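Local coordinates for protein putative citrate lyase, alfa subunit (Streptococcus mutans, PDB 2HJ0) that belongs to the citrate lyase alpha-subunit (CitF) family and folds as an alpha/beta protein around two large mixed sheets, with two copies in the assembly, at residues Y270-S275 with D299-F304; F304-I309 with S362-L367; Q366-V371 with A406-L411. All blocks are in the same frame, centred on the assembly; numbering follows the deposited sequence.

Overall arrangement
The three contacts cluster on one nine-stranded mixed sheet and the loops at its strand ends, following one another along the chain. Interaction 1 sits at the start of the adjacent parallel strands 275-277 and 302-305. Interaction 2 continues from the shared Phe304 and packs the end of strand 302-305 against the loop ahead of strand 369-372. Interaction 3 takes over at the shared Gln366 and Leu367 and pairs strand 369-372 with 409-413. Interaction 1 has its centre about 13 Å from the centres of both others, which are about 9 Å apart. Ser275 OG ties them together by bonding Gln366 O and Asp368 N. All three touch the second subunit, interaction 3 through Gln366, beside the subunit interface.

Interaction 1 of 3, residues Y270-S275 with D299-F304; sequences YKEGFS and DIKANF
Ile300 packs against Tyr270 and Phe274 beside a beta-alpha-beta crossover, in which strand 275-277, helix 282-297 and strand 302-305 follow in turn and the two strands run parallel. Its CG1 sits 3.3 Å from Tyr270 CZ, the two side chains crossing at about a right angle, and its CD1 meets the edge of the Phe274 ring at 3.4 Å from CE2. With CG1 tucked between the backbone N and the carbonyl carbon (chi1 72°), this single branch serves both rings. The Tyr270 hydroxyl is hydrogen-bonded to Asp298, the residue before Asp299.

Lys301 uses both its N and its O. The N donates to Glu272 OE1 (2.6 Å), arriving from above the carboxylate plane, and the O accepts from Gly273 N (2.5 Å) almost straight down the carbonyl bond. Glu272 and Gly273 are the central pair of a type II turn from Lys271 to Phe274, with Gly273 at positive phi.

Ala302 lays CB over one face of the Phe274 ring, a CH-pi contact 4.0 Å from the centroid; Tyr270 CD2 borders the opposite face. Asn303 N then bonds Phe274 O at 3.2 Å, from well above the carbonyl plane. Last comes Phe304, whose ring carries Ser275 CB over one face, 3.6 Å from its centroid.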
loop_
_atom_site.group_PDB
_atom_site.type_symbol
_atom_site.label_atom_id
_atom_site.label_comp_id
_atom_site.label_asym_id
_atom_site.label_seq_id
_atom_site.Cartn_x
_atom_site.Cartn_y
_atom_site.Cartn_z
ATOM N N TYR A 270 -4.209 32.615 1.869
ATOM C CA TYR A 270 -2.848 32.904 1.452
ATOM C C TYR A 270 -2.006 33.341 2.643
ATOM O O TYR A 270 -2.107 34.472 3.124
ATOM C CB TYR A 270 -2.840 33.994 0.382
ATOM C CG TYR A 270 -1.456 34.401 -0.035
ATOM C CD1 TYR A 270 -0.918 35.616 0.355
ATOM C CD2 TYR A 270 -0.672 33.545 -0.796
ATOM C CE1 TYR A 270 0.375 35.969 -0.002
ATOM C CE2 TYR A 270 0.616 33.877 -1.161
ATOM C CZ TYR A 270 1.143 35.095 -0.761
ATOM O OH TYR A 270 2.435 35.433 -1.112
ATOM N N LYS A 271 -1.181 32.413 3.114
ATOM C CA LYS A 271 -0.293 32.637 4.244
ATOM C C LYS A 271 0.719 31.500 4.262
ATOM O O LYS A 271 0.623 30.553 3.476
ATOM C CB LYS A 271 -1.098 32.684 5.553
ATOM C CG LYS A 271 -2.078 31.529 5.743
ATOM C CD LYS A 271 -2.717 31.513 7.126
ATOM C CE LYS A 271 -3.573 30.250 7.293
ATOM N NZ LYS A 271 -3.794 29.798 8.704
ATOM N N GLU A 272 1.702 31.593 5.142
ATOM C CA GLU A 272 2.721 30.555 5.223
ATOM C C GLU A 272 2.101 29.153 5.350
ATOM O O GLU A 272 1.153 28.964 6.103
ATOM C CB GLU A 272 3.621 30.841 6.421
ATOM C CG GLU A 272 4.785 29.902 6.556
ATOM C CD GLU A 272 5.711 29.974 5.366
ATOM O OE1 GLU A 272 5.760 31.032 4.712
ATOM O OE2 GLU A 272 6.405 28.975 5.098
ATOM N N GLY A 273 2.629 28.193 4.590
ATOM C CA GLY A 273 2.146 26.817 4.631
ATOM C C GLY A 273 0.770 26.511 4.045
ATOM O O GLY A 273 0.061 25.644 4.545
ATOM N N PHE A 274 0.395 27.209 2.977
ATOM C CA PHE A 274 -0.908 27.012 2.344
ATOM C C PHE A 274 -0.741 26.027 1.193
ATOM O O PHE A 274 0.329 25.949 0.605
ATOM C CB PHE A 274 -1.445 28.355 1.830
ATOM C CG PHE A 274 -0.834 28.789 0.533
ATOM C CD1 PHE A 274 -1.463 28.490 -0.671
ATOM C CD2 PHE A 274 0.393 29.444 0.504
ATOM C CE1 PHE A 274 -0.881 28.833 -1.893
ATOM C CE2 PHE A 274 0.992 29.795 -0.717
ATOM C CZ PHE A 274 0.354 29.489 -1.916
ATOM N N SER A 275 -1.795 25.280 0.877
ATOM C CA SER A 275 -1.735 24.295 -0.200
ATOM C C SER A 275 -2.509 24.770 -1.416
ATOM O O SER A 275 -3.361 25.648 -1.310
ATOM C CB SER A 275 -2.315 22.960 0.272
ATOM O OG SER A 275 -3.639 23.121 0.755
ATOM N N ASP A 299 7.452 36.466 1.954
ATOM C CA ASP A 299 8.396 35.382 2.153
ATOM C C ASP A 299 7.635 34.115 2.483
ATOM O O ASP A 299 8.184 33.176 3.065
ATOM C CB ASP A 299 9.380 35.739 3.265
ATOM C CG ASP A 299 10.639 34.894 3.220
ATOM O OD1 ASP A 299 11.181 34.707 2.107
ATOM O OD2 ASP A 299 11.085 34.427 4.297
ATOM N N ILE A 300 6.362 34.103 2.086
ATOM C CA ILE A 300 5.484 32.968 2.343
ATOM C C ILE A 300 5.865 31.752 1.507
ATOM O O ILE A 300 6.309 31.865 0.361
ATOM C CB ILE A 300 3.983 33.314 2.091
ATOM C CG1 ILE A 300 3.714 33.461 0.601
ATOM C CG2 ILE A 300 3.593 34.579 2.839
ATOM C CD1 ILE A 300 3.335 32.168 -0.064
ATOM N N LYS A 301 5.688 30.581 2.106
ATOM C CA LYS A 301 6.008 29.330 1.451
ATOM C C LYS A 301 4.840 28.356 1.591
ATOM O O LYS A 301 4.266 28.209 2.669
ATOM C CB LYS A 301 7.267 28.735 2.075
ATOM C CG LYS A 301 8.066 27.859 1.148
ATOM C CD LYS A 301 9.121 27.047 1.896
ATOM C CE LYS A 301 8.481 26.014 2.824
ATOM N NZ LYS A 301 9.451 24.987 3.317
ATOM N N ALA A 302 4.489 27.702 0.491
ATOM C CA ALA A 302 3.390 26.743 0.483
ATOM C C ALA A 302 3.881 25.387 0.992
ATOM O O ALA A 302 5.020 25.007 0.734
ATOM C CB ALA A 302 2.845 26.608 -0.930
ATOM N N ASN A 303 3.022 24.662 1.708
ATOM C CA ASN A 303 3.381 23.342 2.228
ATOM C C ASN A 303 3.414 22.258 1.143
ATOM O O ASN A 303 4.295 21.401 1.152
ATOM C CB ASN A 303 2.418 22.913 3.341
ATOM C CG ASN A 303 0.969 22.850 2.875
ATOM O OD1 ASN A 303 0.087 22.417 3.618
ATOM N ND2 ASN A 303 0.716 23.286 1.641
ATOM N N PHE A 304 2.456 22.274 0.224
ATOM C CA PHE A 304 2.455 21.289 -0.853
ATOM C C PHE A 304 1.559 21.653 -2.027
ATOM O O PHE A 304 0.654 22.474 -1.909
ATOM C CB PHE A 304 2.055 19.891 -0.337
ATOM C CG PHE A 304 0.594 19.763 0.010
ATOM C CD1 PHE A 304 0.135 20.094 1.279
ATOM C CD2 PHE A 304 -0.331 19.357 -0.942
ATOM C CE1 PHE A 304 -1.215 20.023 1.588
ATOM C CE2 PHE A 304 -1.686 19.289 -0.634
ATOM C CZ PHE A 304 -2.123 19.619 0.630
#

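Interaction 2 of 3, residues F304-I309 with S362-L367; sequences FALGGI and SVINQL
Leu306 and Ile364 mark the closest backbone approach, with CA atoms 7.8 Å apart, and no hydrogen bond crosses between the segments. This is side-chain packing at the end of a parallel strand in an alpha/beta sheet: beyond 304-305 the chain swings through Gly307, at positive phi, into the short strand 308-309. Opposite lies a single 3-10 turn, 363-365, in the loop that leads to strand 369-372. Gln366 N closes it by bonding Val363 O at 2.6 Å, and Leu367 N follows with a bond to Ile364 O.

Leu306 carries most of the contact. Its CG lies opposite the backbone N (chi1 -176°), which sends the two methyls out to the 3-10 turn. There CD2 touches two methyl groups at once, 3.3 Å from Val363 CG2 and 3.4 Å from Ile364 CG2. CD1 also leans on the valine, 3.5 Å from its CG2, so the fork of the leucine faces that one methyl. The CB of Val363 points at the strand, whereas that of Ile364 points away and only its CG2 branch comes back to touch.

Around this apolar cluster, Leu326 of strand 322-327, Ile349 of a loop and Tyr354 of helix 351-355 add further cover to Leu306. Across the dimer interface, Tyr213 and Pro214 of the second subunit pack on Val363 and Phe304 respectively.

Farther back along the strand, the outer end of the Phe304 ring approaches the exit of the turn obliquely. Its CZ is 4.1 Å from Gln366 CB and 3.6 Å from Gln366 O, a carbonyl oxygen that also accepts a bond from Ser275 OG.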
loop_
_atom_site.group_PDB
_atom_site.type_symbol
_atom_site.label_atom_id
_atom_site.label_comp_id
_atom_site.label_asym_id
_atom_site.label_seq_id
_atom_site.Cartn_x
_atom_site.Cartn_y
_atom_site.Cartn_z
ATOM N N PHE A 304 2.456 22.274 0.224
ATOM C CA PHE A 304 2.455 21.289 -0.853
ATOM C C PHE A 304 1.559 21.653 -2.027
ATOM O O PHE A 304 0.654 22.474 -1.909
ATOM C CB PHE A 304 2.055 19.891 -0.337
ATOM C CG PHE A 304 0.594 19.763 0.010
ATOM C CD1 PHE A 304 0.135 20.094 1.279
ATOM C CD2 PHE A 304 -0.331 19.357 -0.942
ATOM C CE1 PHE A 304 -1.215 20.023 1.588
ATOM C CE2 PHE A 304 -1.686 19.289 -0.634
ATOM C CZ PHE A 304 -2.123 19.619 0.630
ATOM N N ALA A 305 1.850 21.028 -3.162
ATOM C CA ALA A 305 1.092 21.200 -4.385
ATOM C C ALA A 305 0.538 19.802 -4.734
ATOM O O ALA A 305 1.154 18.774 -4.411
ATOM C CB ALA A 305 1.996 21.709 -5.480
ATOM N N LEU A 306 -0.613 19.763 -5.399
ATOM C CA LEU A 306 -1.243 18.494 -5.740
ATOM C C LEU A 306 -1.626 18.339 -7.200
ATOM O O LEU A 306 -1.292 19.161 -8.046
ATOM C CB LEU A 306 -2.498 18.327 -4.886
ATOM C CG LEU A 306 -3.297 17.033 -4.981
ATOM C CD1 LEU A 306 -2.416 15.870 -4.560
ATOM C CD2 LEU A 306 -4.536 17.128 -4.092
ATOM N N GLY A 307 -2.323 17.244 -7.475
ATOM C CA GLY A 307 -2.839 16.969 -8.806
ATOM C C GLY A 307 -1.943 16.335 -9.840
ATOM O O GLY A 307 -1.180 15.403 -9.570
ATOM N N GLY A 308 -2.141 16.823 -11.059
ATOM C CA GLY A 308 -1.366 16.400 -12.192
ATOM C C GLY A 308 -0.277 17.442 -12.169
ATOM O O GLY A 308 -0.531 18.637 -12.344
ATOM N N ILE A 309 0.933 16.975 -11.909
ATOM C CA ILE A 309 2.088 17.828 -11.808
ATOM C C ILE A 309 2.619 18.203 -13.174
ATOM O O ILE A 309 2.469 17.444 -14.120
ATOM C CB ILE A 309 3.161 17.108 -11.005
ATOM C CG1 ILE A 309 2.551 16.640 -9.680
ATOM C CG2 ILE A 309 4.366 18.009 -10.799
ATOM C CD1 ILE A 309 1.851 17.737 -8.877
ATOM N N SER A 362 -8.752 12.106 2.299
ATOM C CA SER A 362 -8.101 12.348 1.022
ATOM C C SER A 362 -7.238 13.602 1.077
ATOM O O SER A 362 -7.511 14.496 1.868
ATOM C CB SER A 362 -9.157 12.535 -0.049
ATOM O OG SER A 362 -9.794 13.788 0.145
ATOM N N VAL A 363 -6.221 13.690 0.222
ATOM C CA VAL A 363 -5.354 14.862 0.246
ATOM C C VAL A 363 -6.087 16.141 -0.168
ATOM O O VAL A 363 -5.864 17.206 0.415
ATOM C CB VAL A 363 -4.092 14.676 -0.639
ATOM C CG1 VAL A 363 -3.286 13.481 -0.154
ATOM C CG2 VAL A 363 -4.491 14.474 -2.087
ATOM N N ILE A 364 -6.975 16.049 -1.147
ATOM C CA ILE A 364 -7.697 17.239 -1.583
ATOM C C ILE A 364 -8.509 17.840 -0.431
ATOM O O ILE A 364 -9.011 18.970 -0.504
ATOM C CB ILE A 364 -8.657 16.922 -2.727
ATOM C CG1 ILE A 364 -9.703 15.914 -2.233
ATOM C CG2 ILE A 364 -7.876 16.429 -3.926
ATOM C CD1 ILE A 364 -10.900 15.747 -3.151
ATOM N N ASN A 365 -8.650 17.063 0.634
ATOM C CA ASN A 365 -9.377 17.512 1.807
ATOM C C ASN A 365 -8.502 18.493 2.594
ATOM O O ASN A 365 -8.971 19.195 3.494
ATOM C CB ASN A 365 -9.725 16.314 2.669
ATOM C CG ASN A 365 -11.083 16.437 3.299
ATOM O OD1 ASN A 365 -11.688 15.432 3.675
ATOM N ND2 ASN A 365 -11.582 17.672 3.422
ATOM N N GLN A 366 -7.221 18.535 2.236
ATOM C CA GLN A 366 -6.293 19.430 2.884
ATOM C C GLN A 366 -5.892 20.521 1.917
ATOM O O GLN A 366 -4.966 21.284 2.162
ATOM C CB GLN A 366 -5.067 18.657 3.347
ATOM C CG GLN A 366 -5.413 17.508 4.275
ATOM C CD GLN A 366 -6.178 17.962 5.497
ATOM O OE1 GLN A 366 -6.961 17.202 6.068
ATOM N NE2 GLN A 366 -5.948 19.203 5.914
ATOM N N LEU A 367 -6.617 20.611 0.819
ATOM C CA LEU A 367 -6.325 21.603 -0.189
ATOM C C LEU A 367 -6.989 22.955 0.128
ATOM O O LEU A 367 -8.194 23.014 0.362
ATOM C CB LEU A 367 -6.806 21.056 -1.526
ATOM C CG LEU A 367 -6.403 21.765 -2.809
ATOM C CD1 LEU A 367 -4.883 21.859 -2.926
ATOM C CD2 LEU A 367 -6.993 20.991 -3.979
#

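Interaction 3 of 3, residues Q366-V371 with A406-L411; sequences QLDICV and AAKMSL
Between Asp368 and Lys408 the flat group is a carboxylate; no aromatic ring takes part. OD1 of Asp368 faces Lys408 NZ at 3.5 Å, a rather long salt bridge between side chains that lie alongside each other, while OD2 turns to the backbone at Phe274 and Ser275 and is hydrogen-bonded outside the two segments. The lysine gets there by bending at chi2 and again at chi4.

Of the backbone amides, Lys408 N reaches Leu367 O at 3.3 Å, tilted 20° from the carbonyl plane, and Leu411 N meets Cys370 O nearly head-on at 2.9 Å. The bonds between them, Met409 N to Asp368 O and Cys370 N to Met409 O, are weak. Strands 369-371 and 409-411 run parallel, 9° apart in direction.

Ile369, Val371, Met409 (a selenomethionine) and Leu411 share one face of the sheet. Met409 turns its chain at chi3 (77°), and its CE then comes to 3.4 Å from Ile369 CG1. On the other face Cys370 SG lies 3.7 Å from Ala407 CB and also beside Ser410 OG, which bonds Ala404 O in helix 400-406.

This pair forms the middle of the nine-stranded sheet, with strand 275-277 flanking 369-372 and strand 440-442 flanking 409-413. Helix 251-265 covers the Ile369 and Leu411 face through Ile264, and helix 282-297 packs on Val371.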
loop_
_atom_site.group_PDB
_atom_site.type_symbol
_atom_site.label_atom_id
_atom_site.label_comp_id
_atom_site.label_asym_id
_atom_site.label_seq_id
_atom_site.Cartn_x
_atom_site.Cartn_y
_atom_site.Cartn_z
ATOM N N GLN A 366 -7.221 18.535 2.236
ATOM C CA GLN A 366 -6.293 19.430 2.884
ATOM C C GLN A 366 -5.892 20.521 1.917
ATOM O O GLN A 366 -4.966 21.284 2.162
ATOM C CB GLN A 366 -5.067 18.657 3.347
ATOM C CG GLN A 366 -5.413 17.508 4.275
ATOM C CD GLN A 366 -6.178 17.962 5.497
ATOM O OE1 GLN A 366 -6.961 17.202 6.068
ATOM N NE2 GLN A 366 -5.948 19.203 5.914
ATOM N N LEU A 367 -6.617 20.611 0.819
ATOM C CA LEU A 367 -6.325 21.603 -0.189
ATOM C C LEU A 367 -6.989 22.955 0.128
ATOM O O LEU A 367 -8.194 23.014 0.362
ATOM C CB LEU A 367 -6.806 21.056 -1.526
ATOM C CG LEU A 367 -6.403 21.765 -2.809
ATOM C CD1 LEU A 367 -4.883 21.859 -2.926
ATOM C CD2 LEU A 367 -6.993 20.991 -3.979
ATOM N N ASP A 368 -6.214 24.040 0.143
ATOM C CA ASP A 368 -6.788 25.358 0.425
ATOM C C ASP A 368 -7.401 26.007 -0.811
ATOM O O ASP A 368 -8.412 26.702 -0.715
ATOM C CB ASP A 368 -5.748 26.334 1.007
ATOM C CG ASP A 368 -5.229 25.908 2.364
ATOM O OD1 ASP A 368 -6.044 25.451 3.210
ATOM O OD2 ASP A 368 -4.003 26.049 2.589
ATOM N N ILE A 369 -6.795 25.802 -1.972
ATOM C CA ILE A 369 -7.353 26.412 -3.168
ATOM C C ILE A 369 -7.019 25.626 -4.437
ATOM O O ILE A 369 -5.972 24.995 -4.536
ATOM C CB ILE A 369 -6.880 27.897 -3.282
ATOM C CG1 ILE A 369 -7.745 28.642 -4.280
ATOM C CG2 ILE A 369 -5.414 27.969 -3.716
ATOM C CD1 ILE A 369 -7.317 28.431 -5.724
ATOM N N CYS A 370 -7.941 25.637 -5.387
ATOM C CA CYS A 370 -7.730 24.960 -6.646
ATOM C C CYS A 370 -8.167 25.890 -7.783
ATOM O O CYS A 370 -9.105 26.684 -7.637
ATOM C CB CYS A 370 -8.507 23.634 -6.698
ATOM S SG CYS A 370 -10.342 23.796 -6.719
ATOM N N VAL A 371 -7.464 25.784 -8.910
ATOM C CA VAL A 371 -7.736 26.585 -10.093
ATOM C C VAL A 371 -8.188 25.627 -11.192
ATOM O O VAL A 371 -7.404 24.824 -11.682
ATOM C CB VAL A 371 -6.459 27.340 -10.523
ATOM C CG1 VAL A 371 -6.768 28.277 -11.686
ATOM C CG2 VAL A 371 -5.894 28.130 -9.337
ATOM N N ALA A 406 -13.761 19.689 -2.199
ATOM C CA ALA A 406 -12.860 19.628 -1.069
ATOM C C ALA A 406 -12.163 20.939 -0.768
ATOM O O ALA A 406 -12.077 21.344 0.392
ATOM C CB ALA A 406 -11.844 18.552 -1.284
ATOM N N ALA A 407 -11.680 21.609 -1.806
ATOM C CA ALA A 407 -10.960 22.874 -1.650
ATOM C C ALA A 407 -11.719 23.917 -0.823
ATOM O O ALA A 407 -12.941 24.005 -0.885
ATOM C CB ALA A 407 -10.624 23.437 -3.020
ATOM N N LYS A 408 -10.976 24.687 -0.036
ATOM C CA LYS A 408 -11.553 25.720 0.800
ATOM C C LYS A 408 -12.114 26.763 -0.129
ATOM O O LYS A 408 -13.134 27.375 0.149
ATOM C CB LYS A 408 -10.487 26.404 1.650
ATOM C CG LYS A 408 -9.703 25.523 2.598
ATOM C CD LYS A 408 -10.532 25.056 3.760
ATOM C CE LYS A 408 -9.620 24.536 4.859
ATOM N NZ LYS A 408 -8.721 23.444 4.377
HETATM N N MSE A 409 -11.417 27.000 -1.230
HETATM C CA MSE A 409 -11.871 27.989 -2.196
HETATM C C MSE A 409 -11.604 27.536 -3.621
HETATM O O MSE A 409 -10.453 27.407 -4.047
HETATM C CB MSE A 409 -11.193 29.328 -1.934
HETATM C CG MSE A 409 -11.572 30.406 -2.925
HETATM SE SE MSE A 409 -10.688 32.066 -2.467
HETATM C CE MSE A 409 -8.932 31.669 -3.128
ATOM N N SER A 410 -12.690 27.303 -4.349
ATOM C CA SER A 410 -12.621 26.852 -5.727
ATOM C C SER A 410 -12.677 27.980 -6.741
ATOM O O SER A 410 -13.604 28.791 -6.732
ATOM C CB SER A 410 -13.760 25.875 -6.010
ATOM O OG SER A 410 -13.474 24.606 -5.462
ATOM N N LEU A 411 -11.680 28.027 -7.620
ATOM C CA LEU A 411 -11.646 29.040 -8.665
ATOM C C LEU A 411 -11.875 28.385 -10.009
ATOM O O LEU A 411 -11.239 27.389 -10.337
ATOM C CB LEU A 411 -10.302 29.759 -8.700
ATOM C CG LEU A 411 -10.271 31.134 -8.049
ATOM C CD1 LEU A 411 -10.542 30.966 -6.557
ATOM C CD2 LEU A 411 -8.921 31.792 -8.286
#